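Local structure of TetR-family transcriptional regulator (Pectobacterium atrosepticum, 2HYT) at residues Arg134-Asp137 against Asn138-Gln142; Gln151-Ala154 against Ser155-Tyr158. The protein probably binds DNA as a transcriptional regulator of the TetR family, with a predicted helix-turn-helix motif. All coordinates share one frame; numbering follows the deposited sequence. Where two conformers were deposited one is given.

How the interactions relate
Interaction 1 lies in the last turns of helix 122-141, and interaction 2 in the first turns of helix 150-170. The two helices follow each other in the chain, so interaction 1 closes before interaction 2 opens. Their centres are about 12 Å apart. They touch directly: Ile136 CD1 packs on Ile157 CD1 at 3.7 Å, and Ile136 CG2 on Leu153 CD2 at 3.8 Å. Both belong to the C-terminal, tetracycline repressor-like region of the chain. Interaction 1 is partly exposed. Interaction 2 is buried, and helix 150-170 also meets the second subunit there. Interaction 2 alone reaches that subunit; interaction 1 packs against it within the same chain.

Interaction 1: Arg134-Asp137 against Asn138-Gln142; sequences RLID and NLIRQ
With CG of Asp137 anti to the backbone N (chi1 -175°) and Arg141 extended from CG to NE, the two side chains lie side by side one helical turn apart and point the same way. Asp137 was modelled in two conformers, and the link described here holds for one of them. In that conformer Arg141 NE donates to Asp137 OD1 at 2.8 Å, forming a salt bridge. The bond enters on the syn side of the carboxylate and lies almost in the guanidinium plane. Carboxylate and guanidinium are nearly coplanar, 26° apart. A water completes the link: it donates to Asp137 OD2 at 2.6 Å and accepts from Arg141 NH2 at 2.9 Å. Both carboxylate oxygens of this copy are thus tied to the arginine, one directly and one through water. On another side of the helix, Gln142 NE2 donates to Asn138 OD1 at 2.7 Å. The same nitrogen also bonds to Asp85. On the apolar side, Ile140 CD1 rests on Ile136 CG2 at 3.6 Å. Leu139 CD1 meets Leu135 CG less closely, at 4.1 Å. The same pairs are joined by i to i+4 backbone hydrogen bonds, such as Ile140 N to Ile136 O. This is the C-terminal part of helix 122-141. Leu135, Ile136 and Leu139 pack on Phe89 of helix 85-98, and Ile136 also touches Leu153 and Ile157 of helix 150-170.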
loop_
_atom_site.group_PDB
_atom_site.type_symbol
_atom_site.label_atom_id
_atom_site.label_comp_id
_atom_site.label_asym_id
_atom_site.label_seq_id
_atom_site.Cartn_x
_atom_site.Cartn_y
_atom_site.Cartn_z
ATOM N N ARG A 134 -0.036 8.169 17.455
ATOM C CA ARG A 134 0.403 8.643 18.789
ATOM C C ARG A 134 1.269 9.887 18.631
ATOM O O ARG A 134 1.103 10.904 19.336
ATOM C CB ARG A 134 1.221 7.585 19.528
ATOM C CG ARG A 134 0.415 6.433 20.096
ATOM C CD ARG A 134 1.300 5.510 20.932
ATOM N NE ARG A 134 2.073 4.590 20.098
ATOM C CZ ARG A 134 3.285 4.113 20.389
ATOM N NH1 ARG A 134 3.921 4.453 21.504
ATOM N NH2 ARG A 134 3.870 3.278 19.550
ATOM N N LEU A 135 2.191 9.818 17.685
ATOM C CA LEU A 135 3.069 10.953 17.431
ATOM C C LEU A 135 2.305 12.204 16.897
ATOM O O LEU A 135 2.507 13.320 17.332
ATOM C CB LEU A 135 4.190 10.511 16.490
ATOM C CG LEU A 135 5.202 11.595 16.103
ATOM C CD1 LEU A 135 5.853 12.232 17.321
ATOM C CD2 LEU A 135 6.285 10.976 15.169
ATOM N N ILE A 136 1.474 12.012 15.871
ATOM C CA ILE A 136 0.653 13.096 15.339
ATOM C C ILE A 136 -0.228 13.739 16.399
ATOM O O ILE A 136 -0.316 14.951 16.453
ATOM C CB ILE A 136 -0.165 12.598 14.123
ATOM C CG1 ILE A 136 0.795 12.250 13.014
ATOM C CG2 ILE A 136 -1.185 13.631 13.699
ATOM C CD1 ILE A 136 1.540 13.465 12.448
ATOM N N ASP A 137 -0.896 12.934 17.209
ATOM C CA ASP A 137 -1.755 13.408 18.312
ATOM C C ASP A 137 -0.948 14.345 19.212
ATOM O O ASP A 137 -1.375 15.452 19.543
ATOM C CB ASP A 137 -2.267 12.188 19.085
ATOM C CG ASP A 137 -3.254 12.534 20.165
ATOM O OD1 ASP A 137 -2.821 13.133 21.170
ATOM O OD2 ASP A 137 -4.447 12.140 20.045
ATOM N N ASN A 138 0.241 13.876 19.596
ATOM C CA ASN A 138 1.154 14.684 20.392
ATOM C C ASN A 138 1.471 16.030 19.735
ATOM O O ASN A 138 1.373 17.082 20.401
ATOM C CB ASN A 138 2.410 13.890 20.730
ATOM C CG ASN A 138 3.469 14.706 21.429
ATOM O OD1 ASN A 138 4.163 15.483 20.805
ATOM N ND2 ASN A 138 3.543 14.585 22.739
ATOM N N LEU A 139 1.849 16.023 18.462
ATOM C CA LEU A 139 2.218 17.247 17.753
ATOM C C LEU A 139 1.047 18.190 17.562
ATOM O O LEU A 139 1.210 19.416 17.572
ATOM C CB LEU A 139 2.805 16.894 16.382
ATOM C CG LEU A 139 4.172 16.186 16.427
ATOM C CD1 LEU A 139 4.514 15.546 15.070
ATOM C CD2 LEU A 139 5.288 17.177 16.840
ATOM N N ILE A 140 -0.148 17.621 17.383
ATOM C CA ILE A 140 -1.348 18.474 17.334
ATOM C C ILE A 140 -1.621 19.119 18.701
ATOM O O ILE A 140 -1.877 20.331 18.809
ATOM C CB ILE A 140 -2.569 17.705 16.802
ATOM C CG1 ILE A 140 -2.370 17.403 15.328
ATOM C CG2 ILE A 140 -3.839 18.599 17.003
ATOM C CD1 ILE A 140 -3.301 16.291 14.779
ATOM N N ARG A 141 -1.531 18.323 19.765
ATOM C CA ARG A 141 -1.712 18.849 21.104
ATOM C C ARG A 141 -0.702 19.961 21.427
ATOM O O ARG A 141 -1.071 20.945 22.051
ATOM C CB ARG A 141 -1.598 17.715 22.129
ATOM C CG ARG A 141 -2.805 16.788 22.172
ATOM C CD ARG A 141 -2.590 15.726 23.182
ATOM N NE ARG A 141 -3.700 14.783 23.210
ATOM C CZ ARG A 141 -4.697 14.838 24.074
ATOM N NH1 ARG A 141 -4.750 15.799 24.977
ATOM N NH2 ARG A 141 -5.662 13.939 24.018
ATOM N N GLN A 142 0.538 19.816 20.978
ATOM C CA GLN A 142 1.583 20.826 21.161
ATOM C C GLN A 142 1.362 22.114 20.361
ATOM O O GLN A 142 2.036 23.153 20.633
ATOM C CB GLN A 142 2.946 20.250 20.770
ATOM C CG GLN A 142 3.517 19.206 21.673
ATOM C CD GLN A 142 5.012 19.032 21.513
ATOM O OE1 GLN A 142 5.770 20.021 21.603
ATOM N NE2 GLN A 142 5.464 17.785 21.370
HETATM O O HOH W 1 -5.863 11.734 22.132
#

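Interaction 2: Gln151-Ala154 against Ser155-Tyr158; sequences QALA and SLIY
Leu153 and Ile157 cross obliquely on one side of helix 150-170. The end of the isoleucine lies against the branch point of the leucine, with Ile157 CD1 3.9 Å from Leu153 CG. Ile157 CD1 is also 4.0 Å from Leu153 CD1, so one methyl touches both atoms. Ile157 CG1 stands beside its own backbone N (chi1 -63°) and passes 3.3 Å from Leu153 O. Ser155 turns back onto the preceding turn. In one of its two modelled conformers, OG sits between the backbone N and the carbonyl carbon (chi1 74°) and donates to Ala152 O at 2.6 Å. It comes in at 130° to the C=O bond. Ala152 O also accepts from Leu156 N at 3.2 Å, so in that copy two donors grip one carbonyl and the buried hydroxyl has a partner within the helix. Helix 150-170 meets the second subunit, consistent with the four-helix-bundle dimer interface of TetR-family regulators, to which each subunit usually gives two C-terminal helices. In the second subunit, Trp167 packs on Ala152 and takes a hydrogen bond from its NE1 to Gln151 OE1, while Ala164 packs on Leu156. Within the chain, Gln151 NE2 bonds to Gln133 OE1, and Leu153 and Ile157 both touch Leu192. The side chain of Tyr158 packs on Tyr96 and Cys128, about 4 Å from a bound 1,2-ethanediol.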
loop_
_atom_site.group_PDB
_atom_site.type_symbol
_atom_site.label_atom_id
_atom_site.label_comp_id
_atom_site.label_asym_id
_atom_site.label_seq_id
_atom_site.Cartn_x
_atom_site.Cartn_y
_atom_site.Cartn_z
ATOM N N GLN A 151 -5.735 9.812 13.422
ATOM C CA GLN A 151 -5.710 8.521 12.745
ATOM C C GLN A 151 -5.754 8.693 11.216
ATOM O O GLN A 151 -5.055 7.994 10.476
ATOM C CB GLN A 151 -6.815 7.599 13.186
ATOM C CG GLN A 151 -6.514 6.142 12.823
ATOM C CD GLN A 151 -7.447 5.190 13.510
ATOM O OE1 GLN A 151 -8.515 4.906 13.003
ATOM N NE2 GLN A 151 -7.065 4.720 14.707
ATOM N N ALA A 152 -6.617 9.591 10.774
ATOM C CA ALA A 152 -6.690 9.932 9.342
ATOM C C ALA A 152 -5.352 10.429 8.790
ATOM O O ALA A 152 -4.877 9.956 7.786
ATOM C CB ALA A 152 -7.767 10.987 9.105
ATOM N N LEU A 153 -4.726 11.347 9.511
ATOM C CA LEU A 153 -3.471 11.923 9.065
ATOM C C LEU A 153 -2.370 10.897 9.109
ATOM O O LEU A 153 -1.583 10.811 8.193
ATOM C CB LEU A 153 -3.136 13.146 9.883
ATOM C CG LEU A 153 -1.895 13.879 9.494
ATOM C CD1 LEU A 153 -1.861 14.197 7.963
ATOM C CD2 LEU A 153 -1.782 15.176 10.303
ATOM N N ALA A 154 -2.371 10.041 10.127
ATOM C CA ALA A 154 -1.378 8.971 10.206
ATOM C C ALA A 154 -1.517 8.000 9.053
ATOM O O ALA A 154 -0.524 7.540 8.528
ATOM C CB ALA A 154 -1.428 8.248 11.558
ATOM N N SER A 155 -2.751 7.698 8.621
ATOM C CA SER A 155 -2.975 6.789 7.480
ATOM C C SER A 155 -2.367 7.340 6.206
ATOM O O SER A 155 -1.753 6.604 5.432
ATOM C CB SER A 155 -4.467 6.497 7.267
ATOM O OG SER A 155 -5.208 7.578 6.690
ATOM N N LEU A 156 -2.600 8.632 5.989
ATOM C CA LEU A 156 -2.065 9.321 4.839
ATOM C C LEU A 156 -0.530 9.294 4.847
ATOM O O LEU A 156 0.096 8.918 3.863
ATOM C CB LEU A 156 -2.559 10.762 4.786
ATOM C CG LEU A 156 -4.033 10.893 4.402
ATOM C CD1 LEU A 156 -4.565 12.266 4.933
ATOM C CD2 LEU A 156 -4.229 10.734 2.920
ATOM N N ILE A 157 0.045 9.687 5.984
ATOM C CA ILE A 157 1.512 9.736 6.095
ATOM C C ILE A 157 2.156 8.351 5.919
ATOM O O ILE A 157 3.057 8.174 5.111
ATOM C CB ILE A 157 1.944 10.391 7.439
ATOM C CG1 ILE A 157 1.484 11.853 7.513
ATOM C CG2 ILE A 157 3.451 10.244 7.649
ATOM C CD1 ILE A 157 1.655 12.442 8.940
ATOM N N TYR A 158 1.685 7.382 6.695
ATOM C CA TYR A 158 2.165 6.002 6.593
ATOM C C TYR A 158 2.051 5.519 5.130
ATOM O O TYR A 158 3.005 4.941 4.560
ATOM C CB TYR A 158 1.445 5.052 7.581
ATOM C CG TYR A 158 1.698 3.607 7.175
ATOM C CD1 TYR A 158 2.946 3.027 7.406
ATOM C CD2 TYR A 158 0.771 2.871 6.521
ATOM C CE1 TYR A 158 3.228 1.746 6.982
ATOM C CE2 TYR A 158 1.037 1.590 6.084
ATOM C CZ TYR A 158 2.258 1.015 6.369
ATOM O OH TYR A 158 2.509 -0.269 5.952
#